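Local coordinates for protein fructose 1-phosphate kinase (Staphylococcus aureus, PDB 2JG5) that probably phosphorylates fructose 1-phosphate or tagatose 6-phosphate with ATP, as a carbohydrate kinase of the pfkB family, at residues Leu171-Lys182 and Leu206-Ser217; Phe269-Ala278 and Ala290-Ile300. All coordinates share one frame; numbering follows the deposited sequence.

How the contacts relate
Contact 1 and contact 2 follow one another along the chain and have centres about 21 Å apart. Both reach the antiparallel sheet of strands 214-217, 223-226, 230-235 and 299-303: contact 1 supplies its first strand, and contact 2 leads into its last. They meet where Ile-215 CG2 packs 3.8 Å from Phe-269 CE1. Helix 247-260 connects them further, since Met-255 is touched by Phe-177 and Ile-215 of contact 1 and by Phe-269 of contact 2. In pfkB kinases the Gly-X-Gly-Asp motif of the active site lies at the start of this helix; nearer that end, Lys-179 touches Val-252 and Cys-275 touches Ser-250.

Contact 1. Residues Leu171-Lys182 and Leu206-Ser217. Unlike the reference sequence in segment 171-182: Tyr-173 (reference Phe).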
loop_
_atom_site.group_PDB
_atom_site.type_symbol
_atom_site.label_atom_id
_atom_site.label_comp_id
_atom_site.label_asym_id
_atom_site.label_seq_id
_atom_site.Cartn_x
_atom_site.Cartn_y
_atom_site.Cartn_z
ATOM N N LEU A 171 34.199 -0.231 -12.536
ATOM C CA LEU A 171 35.170 0.282 -13.505
ATOM C C LEU A 171 36.171 -0.759 -14.012
ATOM O O LEU A 171 36.372 -0.854 -15.220
ATOM C CB LEU A 171 35.899 1.522 -12.964
ATOM C CG LEU A 171 35.134 2.844 -12.855
ATOM C CD1 LEU A 171 35.933 3.837 -12.031
ATOM C CD2 LEU A 171 34.834 3.420 -14.211
ATOM N N PRO A 172 36.781 -1.561 -13.104
ATOM C CA PRO A 172 37.697 -2.612 -13.573
ATOM C C PRO A 172 37.035 -3.627 -14.511
ATOM O O PRO A 172 37.732 -4.455 -15.115
ATOM C CB PRO A 172 38.118 -3.316 -12.276
ATOM C CG PRO A 172 37.882 -2.329 -11.201
ATOM C CD PRO A 172 36.682 -1.556 -11.631
ATOM N N TYR A 173 35.708 -3.562 -14.627
ATOM C CA TYR A 173 34.943 -4.523 -15.435
ATOM C C TYR A 173 34.523 -3.948 -16.777
ATOM O O TYR A 173 33.761 -4.575 -17.526
ATOM C CB TYR A 173 33.743 -5.051 -14.646
ATOM C CG TYR A 173 34.155 -5.727 -13.359
ATOM C CD1 TYR A 173 34.689 -7.014 -13.371
ATOM C CD2 TYR A 173 34.054 -5.067 -12.137
ATOM C CE1 TYR A 173 35.091 -7.639 -12.194
ATOM C CE2 TYR A 173 34.446 -5.685 -10.957
ATOM C CZ TYR A 173 34.960 -6.973 -10.994
ATOM O OH TYR A 173 35.352 -7.593 -9.835
ATOM N N HIS A 174 35.067 -2.764 -17.072
ATOM C CA HIS A 174 34.857 -2.048 -18.326
ATOM C C HIS A 174 33.386 -1.888 -18.696
ATOM O O HIS A 174 32.954 -2.379 -19.746
ATOM C CB HIS A 174 35.635 -2.717 -19.471
ATOM C CG HIS A 174 37.062 -3.023 -19.138
ATOM N ND1 HIS A 174 37.927 -2.080 -18.624
ATOM C CD2 HIS A 174 37.780 -4.163 -19.259
ATOM C CE1 HIS A 174 39.115 -2.627 -18.439
ATOM N NE2 HIS A 174 39.053 -3.890 -18.818
ATOM N N PRO A 175 32.604 -1.193 -17.844
ATOM C CA PRO A 175 31.209 -0.988 -18.195
ATOM C C PRO A 175 31.127 -0.145 -19.463
ATOM O O PRO A 175 32.055 0.600 -19.758
ATOM C CB PRO A 175 30.660 -0.208 -16.994
ATOM C CG PRO A 175 31.854 0.436 -16.378
ATOM C CD PRO A 175 32.953 -0.540 -16.568
ATOM N N LEU A 176 30.032 -0.266 -20.206
ATOM C CA LEU A 176 29.860 0.468 -21.453
ATOM C C LEU A 176 29.829 1.968 -21.201
ATOM O O LEU A 176 30.473 2.728 -21.905
ATOM C CB LEU A 176 28.590 0.020 -22.160
ATOM C CG LEU A 176 28.245 0.779 -23.435
ATOM C CD1 LEU A 176 29.185 0.363 -24.561
ATOM C CD2 LEU A 176 26.784 0.536 -23.799
ATOM N N PHE A 177 29.036 2.377 -20.219
ATOM C CA PHE A 177 29.160 3.687 -19.589
ATOM C C PHE A 177 28.665 3.666 -18.145
ATOM O O PHE A 177 27.872 2.807 -17.754
ATOM C CB PHE A 177 28.470 4.804 -20.397
ATOM C CG PHE A 177 26.967 4.725 -20.420
ATOM C CD1 PHE A 177 26.208 5.414 -19.481
ATOM C CD2 PHE A 177 26.309 4.001 -21.414
ATOM C CE1 PHE A 177 24.813 5.359 -19.510
ATOM C CE2 PHE A 177 24.917 3.938 -21.458
ATOM C CZ PHE A 177 24.163 4.623 -20.502
ATOM N N ILE A 178 29.184 4.611 -17.363
ATOM C CA ILE A 178 28.619 4.992 -16.069
ATOM C C ILE A 178 28.080 6.436 -16.155
ATOM O O ILE A 178 28.387 7.158 -17.106
ATOM C CB ILE A 178 29.649 4.854 -14.942
ATOM C CG1 ILE A 178 30.961 5.560 -15.336
ATOM C CG2 ILE A 178 29.856 3.373 -14.625
ATOM C CD1 ILE A 178 31.916 5.796 -14.193
ATOM N N LYS A 179 27.284 6.855 -15.171
ATOM C CA LYS A 179 26.639 8.172 -15.245
ATOM C C LYS A 179 26.715 9.026 -13.964
ATOM O O LYS A 179 25.690 9.326 -13.356
ATOM C CB LYS A 179 25.181 8.033 -15.731
ATOM C CG LYS A 179 24.601 9.325 -16.299
ATOM C CD LYS A 179 23.107 9.268 -16.553
ATOM C CE LYS A 179 22.323 9.269 -15.257
ATOM N NZ LYS A 179 22.473 10.564 -14.523
ATOM N N PRO A 180 27.925 9.447 -13.561
ATOM C CA PRO A 180 27.970 10.272 -12.357
ATOM C C PRO A 180 27.511 11.711 -12.616
ATOM O O PRO A 180 27.391 12.139 -13.765
ATOM C CB PRO A 180 29.452 10.256 -11.986
ATOM C CG PRO A 180 30.150 10.147 -13.306
ATOM C CD PRO A 180 29.271 9.234 -14.131
ATOM N N ASN A 181 27.239 12.449 -11.550
ATOM C CA ASN A 181 27.041 13.886 -11.716
ATOM C C ASN A 181 28.336 14.654 -11.469
ATOM O O ASN A 181 29.304 14.113 -10.918
ATOM C CB ASN A 181 25.860 14.423 -10.885
ATOM C CG ASN A 181 25.930 14.023 -9.429
ATOM O OD1 ASN A 181 26.912 14.296 -8.729
ATOM N ND2 ASN A 181 24.868 13.391 -8.951
ATOM N N LYS A 182 28.348 15.908 -11.905
ATOM C CA LYS A 182 29.458 16.819 -11.659
ATOM C C LYS A 182 29.883 16.815 -10.178
ATOM O O LYS A 182 31.078 16.924 -9.868
ATOM C CB LYS A 182 29.067 18.224 -12.114
ATOM C CG LYS A 182 30.146 19.271 -11.975
ATOM C CD LYS A 182 29.512 20.651 -11.827
ATOM C CE LYS A 182 30.278 21.509 -10.841
ATOM N NZ LYS A 182 30.456 20.815 -9.529
ATOM N N LEU A 206 38.356 8.521 -15.537
ATOM C CA LEU A 206 37.462 7.405 -15.250
ATOM C C LEU A 206 37.477 6.357 -16.361
ATOM O O LEU A 206 37.428 5.163 -16.091
ATOM C CB LEU A 206 36.039 7.913 -15.013
ATOM C CG LEU A 206 35.826 8.637 -13.686
ATOM C CD1 LEU A 206 34.471 9.325 -13.695
ATOM C CD2 LEU A 206 35.953 7.657 -12.504
ATOM N N VAL A 207 37.548 6.824 -17.603
ATOM C CA VAL A 207 37.753 5.980 -18.779
ATOM C C VAL A 207 39.113 5.247 -18.722
ATOM O O VAL A 207 39.233 4.115 -19.212
ATOM C CB VAL A 207 37.616 6.813 -20.086
ATOM C CG1 VAL A 207 37.820 5.953 -21.328
ATOM C CG2 VAL A 207 36.252 7.479 -20.151
ATOM N N ASP A 208 40.123 5.880 -18.125
ATOM C CA ASP A 208 41.419 5.228 -17.917
ATOM C C ASP A 208 41.335 4.104 -16.883
ATOM O O ASP A 208 41.997 3.075 -17.021
ATOM C CB ASP A 208 42.489 6.239 -17.493
ATOM C CG ASP A 208 42.829 7.227 -18.590
ATOM O OD1 ASP A 208 42.562 6.929 -19.775
ATOM O OD2 ASP A 208 43.379 8.303 -18.267
ATOM N N LYS A 209 40.514 4.312 -15.855
ATOM C CA LYS A 209 40.321 3.323 -14.791
ATOM C C LYS A 209 39.482 2.121 -15.238
ATOM O O LYS A 209 39.411 1.122 -14.520
ATOM C CB LYS A 209 39.718 3.961 -13.529
ATOM C CG LYS A 209 40.264 5.348 -13.210
ATOM C CD LYS A 209 40.550 5.547 -11.740
ATOM C CE LYS A 209 42.012 5.258 -11.430
ATOM N NZ LYS A 209 42.286 5.267 -9.967
ATOM N N GLY A 210 38.856 2.216 -16.414
ATOM C CA GLY A 210 38.100 1.100 -16.969
ATOM C C GLY A 210 36.808 1.380 -17.717
ATOM O O GLY A 210 36.420 0.579 -18.561
ATOM N N ALA A 211 36.134 2.494 -17.422
ATOM C CA ALA A 211 34.891 2.858 -18.125
ATOM C C ALA A 211 35.121 2.964 -19.629
ATOM O O ALA A 211 36.064 3.612 -20.063
ATOM C CB ALA A 211 34.322 4.176 -17.584
ATOM N N GLN A 212 34.273 2.310 -20.420
ATOM C CA GLN A 212 34.350 2.418 -21.875
ATOM C C GLN A 212 33.977 3.830 -22.322
ATOM O O GLN A 212 34.512 4.351 -23.303
ATOM C CB GLN A 212 33.452 1.377 -22.553
ATOM C CG GLN A 212 34.028 -0.045 -22.563
ATOM C CD GLN A 212 33.151 -1.027 -23.339
ATOM O OE1 GLN A 212 32.863 -0.830 -24.525
ATOM N NE2 GLN A 212 32.720 -2.085 -22.668
ATOM N N SER A 213 33.059 4.441 -21.576
ATOM C CA SER A 213 32.684 5.835 -21.755
ATOM C C SER A 213 31.977 6.324 -20.493
ATOM O O SER A 213 31.669 5.528 -19.604
ATOM C CB SER A 213 31.785 6.009 -22.977
ATOM O OG SER A 213 30.626 5.209 -22.886
ATOM N N VAL A 214 31.736 7.630 -20.410
ATOM C CA VAL A 214 31.154 8.241 -19.218
ATOM C C VAL A 214 30.236 9.370 -19.647
ATOM O O VAL A 214 30.631 10.214 -20.447
ATOM C CB VAL A 214 32.246 8.835 -18.269
ATOM C CG1 VAL A 214 31.621 9.532 -17.061
ATOM C CG2 VAL A 214 33.232 7.770 -17.808
ATOM N N ILE A 215 29.012 9.370 -19.126
ATOM C CA ILE A 215 28.121 10.524 -19.253
ATOM C C ILE A 215 28.101 11.255 -17.926
ATOM O O ILE A 215 27.858 10.655 -16.882
ATOM C CB ILE A 215 26.681 10.133 -19.642
ATOM C CG1 ILE A 215 26.662 9.453 -21.007
ATOM C CG2 ILE A 215 25.785 11.365 -19.665
ATOM C CD1 ILE A 215 25.332 8.780 -21.330
ATOM N N VAL A 216 28.386 12.549 -17.966
ATOM C CA VAL A 216 28.383 13.349 -16.757
ATOM C C VAL A 216 27.203 14.309 -16.820
ATOM O O VAL A 216 27.116 15.161 -17.717
ATOM C CB VAL A 216 29.708 14.102 -16.542
ATOM C CG1 VAL A 216 29.666 14.887 -15.240
ATOM C CG2 VAL A 216 30.869 13.141 -16.524
ATOM N N SER A 217 26.290 14.145 -15.870
ATOM C CA SER A 217 25.092 14.948 -15.810
ATOM C C SER A 217 25.403 16.313 -15.212
ATOM O O SER A 217 26.056 16.420 -14.170
ATOM C CB SER A 217 24.024 14.225 -14.987
ATOM O OG SER A 217 22.778 14.904 -15.059
HETATM O O HOH W 1 20.806 12.984 -15.166
#
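Pro-175 to Lys-182 runs parallel to Gln-212 to Ser-217, joined by backbone bonds from Gln-212 N to Pro-175 O, Ile-215 N to Ile-178 O, Ser-217 N to Pro-180 O and Lys-182 N to Ser-217 O. At the start of this pairing, His-174 turns its ring edge to Gly-210: ND1 donates to Gly-210 O at 3.1 Å, in the ring plane and on a lone pair of the carbonyl, while Pro-172 O lies over one ring face. The extended chain of Gln-212 reaches back, and its NE2 donates to His-174 O at 2.9 Å, in its own amide plane but tilted 33° from the carbonyl plane. With OG set between its backbone N and carbonyl carbon (chi1 57°), Ser-213 donates to Leu-176 O at 2.7 Å. Beside it, Ile-215 lays CD1 over one face of the Phe-177 ring, 4.2 Å from the centroid and offset toward the rim. Ile-178 and Val-214 instead lie side by side, CG1 to CG2 4.0 Å. Leu-171 forks, CD2 pressing tightly on Ala-211 CB (3.5 Å) and CD1 meeting Leu-206 CD2. Farther on, a water bridges Lys-179 NZ and Ser-217 OG. Helices 182-188 and 196-208 lie in the connection between the two parallel segments, an arrangement resembling a beta-alpha-beta crossover. Phe-177 and Ile-215 pack on Met-255 of helix 247-260, whereas Pro-180, Leu-206 and Val-216 touch helix 182-188. Backbone bonds to strands 157-161 and 223-226 continue outward, so the contact joins the parallel sheet to the antiparallel one.

Contact 2. Residues Phe269-Ala278 and Ala290-Ile300; sequences FQQAVACGTA and AIEKIKSQVTI
Ala-274 and Lys-295 meet where helix 269-278 and helix 290-295 cross, their axes 8.2 Å apart at closest and their directions 121° apart. Ala-274 CB and Lys-295 CB are only 3.3 Å from each other, tighter than ordinary van der Waals contact. Lys-295 CG stands between its own backbone N and carbonyl carbon (chi1 77°), and from there the chain runs out extended alongside Gln-271, pointing the same way. Its NZ donates to Gln-271 OE1 at 2.6 Å, tilted from the carbonyl plane. The same NZ forms a salt bridge with Glu-292 OE1 at 3.5 Å, and the other carboxylate oxygen, OE2, pairs with Arg-288. Gln-270 leaves the helix extended in a different direction, sliding past Val-298 with the aliphatic part of the two chains in contact. Its NE2 donates to Val-298 O at 3.1 Å and 165° at the hydrogen, with that oxygen in the amide plane. Ile-300 crosses the base of the same glutamine, CG1 lying 3.7 Å from Gln-270 CB, and sends CD1 on to the Phe-269 ring. Next to Lys-295, Ile-294 spreads its branches along helix 269-278: CG2 rests on Ala-274, while CD1 reaches 3.6 Å from Ala-278 CA and also touches Thr-277 CG2. Ile-291 packs against Cys-275, its CG2 3.8 Å from SG. Alanines at 274 and 278 thus let the helices come close over a buried apolar centre, with polar groups beside it. The lysine charge is probably balanced in part by Glu-292, which it shares with Arg-288, while the neutral Gln-271 accepts its hydrogen bond across the helices and Gln-270 ties the turn leading into strand 299-303 to helix 265-280.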
loop_
_atom_site.group_PDB
_atom_site.type_symbol
_atom_site.label_atom_id
_atom_site.label_comp_id
_atom_site.label_asym_id
_atom_site.label_seq_id
_atom_site.Cartn_x
_atom_site.Cartn_y
_atom_site.Cartn_z
ATOM N N PHE A 269 23.481 10.128 -27.732
ATOM C CA PHE A 269 23.699 11.041 -26.607
ATOM C C PHE A 269 22.669 12.169 -26.627
ATOM O O PHE A 269 22.057 12.467 -25.595
ATOM C CB PHE A 269 25.135 11.580 -26.629
ATOM C CG PHE A 269 25.478 12.496 -25.470
ATOM C CD1 PHE A 269 25.246 12.107 -24.145
ATOM C CD2 PHE A 269 26.076 13.732 -25.707
ATOM C CE1 PHE A 269 25.581 12.953 -23.080
ATOM C CE2 PHE A 269 26.429 14.574 -24.647
ATOM C CZ PHE A 269 26.173 14.189 -23.338
ATOM N N GLN A 270 22.474 12.774 -27.800
ATOM C CA GLN A 270 21.391 13.737 -28.022
ATOM C C GLN A 270 20.023 13.196 -27.572
ATOM O O GLN A 270 19.281 13.889 -26.863
ATOM C CB GLN A 270 21.320 14.121 -29.501
ATOM C CG GLN A 270 20.496 15.355 -29.770
ATOM C CD GLN A 270 20.158 15.526 -31.235
ATOM O OE1 GLN A 270 19.923 14.548 -31.954
ATOM N NE2 GLN A 270 20.115 16.764 -31.682
ATOM N N GLN A 271 19.699 11.972 -27.995
ATOM C CA GLN A 271 18.478 11.280 -27.570
ATOM C C GLN A 271 18.437 11.132 -26.043
ATOM O O GLN A 271 17.403 11.359 -25.419
ATOM C CB GLN A 271 18.381 9.904 -28.247
ATOM C CG GLN A 271 17.243 9.021 -27.760
ATOM C CD GLN A 271 16.688 8.151 -28.856
ATOM O OE1 GLN A 271 15.866 8.596 -29.656
ATOM N NE2 GLN A 271 17.128 6.892 -28.904
ATOM N N ALA A 272 19.584 10.780 -25.462
ATOM C CA ALA A 272 19.750 10.618 -24.027
ATOM C C ALA A 272 19.383 11.889 -23.257
ATOM O O ALA A 272 18.589 11.836 -22.310
ATOM C CB ALA A 272 21.167 10.183 -23.718
ATOM N N VAL A 273 19.939 13.025 -23.686
ATOM C CA VAL A 273 19.679 14.325 -23.053
ATOM C C VAL A 273 18.237 14.812 -23.274
ATOM O O VAL A 273 17.609 15.365 -22.359
ATOM C CB VAL A 273 20.750 15.394 -23.449
ATOM C CG1 VAL A 273 20.386 16.751 -22.914
ATOM C CG2 VAL A 273 22.128 14.989 -22.912
ATOM N N ALA A 274 17.713 14.591 -24.477
ATOM C CA ALA A 274 16.304 14.893 -24.772
ATOM C C ALA A 274 15.376 14.157 -23.813
ATOM O O ALA A 274 14.451 14.755 -23.271
ATOM C CB ALA A 274 15.953 14.533 -26.214
ATOM N N CYS A 275 15.631 12.864 -23.611
ATOM C CA CYS A 275 14.839 12.046 -22.687
ATOM C C CYS A 275 14.799 12.571 -21.254
ATOM O O CYS A 275 13.719 12.708 -20.668
ATOM C CB CYS A 275 15.341 10.606 -22.693
ATOM S SG CYS A 275 15.044 9.793 -24.238
ATOM N N GLY A 276 15.979 12.860 -20.702
ATOM C CA GLY A 276 16.108 13.380 -19.350
ATOM C C GLY A 276 15.496 14.757 -19.191
ATOM O O GLY A 276 14.960 15.088 -18.133
ATOM N N THR A 277 15.580 15.556 -20.249
ATOM C CA THR A 277 14.975 16.877 -20.263
ATOM C C THR A 277 13.461 16.761 -20.317
ATOM O O THR A 277 12.767 17.338 -19.480
ATOM C CB THR A 277 15.483 17.717 -21.438
ATOM O OG1 THR A 277 16.914 17.755 -21.394
ATOM C CG2 THR A 277 14.936 19.153 -21.362
ATOM N N ALA A 278 12.962 16.003 -21.293
ATOM C CA ALA A 278 11.524 15.815 -21.488
ATOM C C ALA A 278 10.794 15.284 -20.235
ATOM O O ALA A 278 9.699 15.753 -19.906
ATOM C CB ALA A 278 11.274 14.925 -22.691
ATOM N N ALA A 290 7.180 14.270 -26.681
ATOM C CA ALA A 290 7.954 15.237 -25.899
ATOM C C ALA A 290 9.448 15.041 -26.143
ATOM O O ALA A 290 10.195 16.008 -26.276
ATOM C CB ALA A 290 7.628 15.129 -24.416
ATOM N N ILE A 291 9.860 13.777 -26.215
ATOM C CA ILE A 291 11.253 13.415 -26.453
ATOM C C ILE A 291 11.715 13.898 -27.828
ATOM O O ILE A 291 12.757 14.544 -27.933
ATOM C CB ILE A 291 11.483 11.882 -26.301
ATOM C CG1 ILE A 291 11.323 11.456 -24.831
ATOM C CG2 ILE A 291 12.858 11.473 -26.867
ATOM C CD1 ILE A 291 11.125 9.947 -24.613
ATOM N N GLU A 292 10.937 13.590 -28.864
ATOM C CA GLU A 292 11.278 13.949 -30.244
ATOM C C GLU A 292 11.297 15.451 -30.449
ATOM O O GLU A 292 12.198 15.984 -31.096
ATOM C CB GLU A 292 10.302 13.321 -31.240
ATOM C CG GLU A 292 10.276 11.805 -31.219
ATOM C CD GLU A 292 11.642 11.181 -31.438
ATOM O OE1 GLU A 292 12.457 11.771 -32.171
ATOM O OE2 GLU A 292 11.894 10.092 -30.884
ATOM N N LYS A 293 10.291 16.121 -29.895
ATOM C CA LYS A 293 10.211 17.576 -29.898
ATOM C C LYS A 293 11.485 18.154 -29.315
ATOM O O LYS A 293 12.069 19.067 -29.890
ATOM C CB LYS A 293 9.006 18.028 -29.072
ATOM C CG LYS A 293 8.706 19.524 -29.106
ATOM C CD LYS A 293 7.221 19.774 -28.815
ATOM C CE LYS A 293 6.328 19.352 -29.995
ATOM N NZ LYS A 293 4.873 19.507 -29.715
ATOM N N ILE A 294 11.927 17.587 -28.194
ATOM C CA ILE A 294 13.057 18.129 -27.446
ATOM C C ILE A 294 14.432 17.880 -28.086
ATOM O O ILE A 294 15.290 18.754 -28.021
ATOM C CB ILE A 294 13.015 17.723 -25.946
ATOM C CG1 ILE A 294 11.887 18.493 -25.252
ATOM C CG2 ILE A 294 14.365 17.966 -25.267
ATOM C CD1 ILE A 294 11.992 18.556 -23.755
ATOM N N LYS A 295 14.637 16.723 -28.716
ATOM C CA LYS A 295 15.942 16.446 -29.332
ATOM C C LYS A 295 16.252 17.263 -30.590
ATOM O O LYS A 295 17.415 17.430 -30.946
ATOM C CB LYS A 295 16.208 14.944 -29.514
ATOM C CG LYS A 295 15.508 14.249 -30.643
ATOM C CD LYS A 295 15.673 12.764 -30.424
ATOM C CE LYS A 295 15.530 11.983 -31.705
ATOM N NZ LYS A 295 15.611 10.539 -31.422
ATOM N N SER A 296 15.218 17.793 -31.236
ATOM C CA SER A 296 15.399 18.801 -32.279
ATOM C C SER A 296 16.032 20.054 -31.669
ATOM O O SER A 296 16.666 20.849 -32.369
ATOM C CB SER A 296 14.058 19.174 -32.907
ATOM O OG SER A 296 13.303 18.023 -33.219
ATOM N N GLN A 297 15.866 20.204 -30.353
ATOM C CA GLN A 297 16.259 21.411 -29.638
ATOM C C GLN A 297 17.584 21.252 -28.908
ATOM O O GLN A 297 18.195 22.238 -28.496
ATOM C CB GLN A 297 15.166 21.799 -28.641
ATOM C CG GLN A 297 13.834 22.161 -29.290
ATOM C CD GLN A 297 12.778 22.524 -28.270
ATOM O OE1 GLN A 297 12.384 21.698 -27.447
ATOM N NE2 GLN A 297 12.315 23.770 -28.318
ATOM N N VAL A 298 18.015 20.008 -28.736
ATOM C CA VAL A 298 19.262 19.723 -28.042
ATOM C C VAL A 298 20.414 19.959 -29.008
ATOM O O VAL A 298 20.435 19.423 -30.120
ATOM C CB VAL A 298 19.288 18.272 -27.460
ATOM C CG1 VAL A 298 20.653 17.933 -26.861
ATOM C CG2 VAL A 298 18.197 18.098 -26.415
ATOM N N THR A 299 21.356 20.791 -28.586
ATOM C CA THR A 299 22.558 21.040 -29.372
ATOM C C THR A 299 23.662 20.055 -29.002
ATOM O O THR A 299 23.848 19.720 -27.823
ATOM C CB THR A 299 23.042 22.474 -29.186
ATOM O OG1 THR A 299 21.961 23.360 -29.494
ATOM C CG2 THR A 299 24.209 22.776 -30.115
ATOM N N ILE A 300 24.377 19.596 -30.027
ATOM C CA ILE A 300 25.485 18.653 -29.880
ATOM C C ILE A 300 26.759 19.301 -30.400
ATOM O O ILE A 300 26.783 19.842 -31.507
ATOM C CB ILE A 300 25.185 17.318 -30.635
ATOM C CG1 ILE A 300 24.113 16.495 -29.903
ATOM C CG2 ILE A 300 26.462 16.500 -30.915
ATOM C CD1 ILE A 300 24.386 16.212 -28.422
#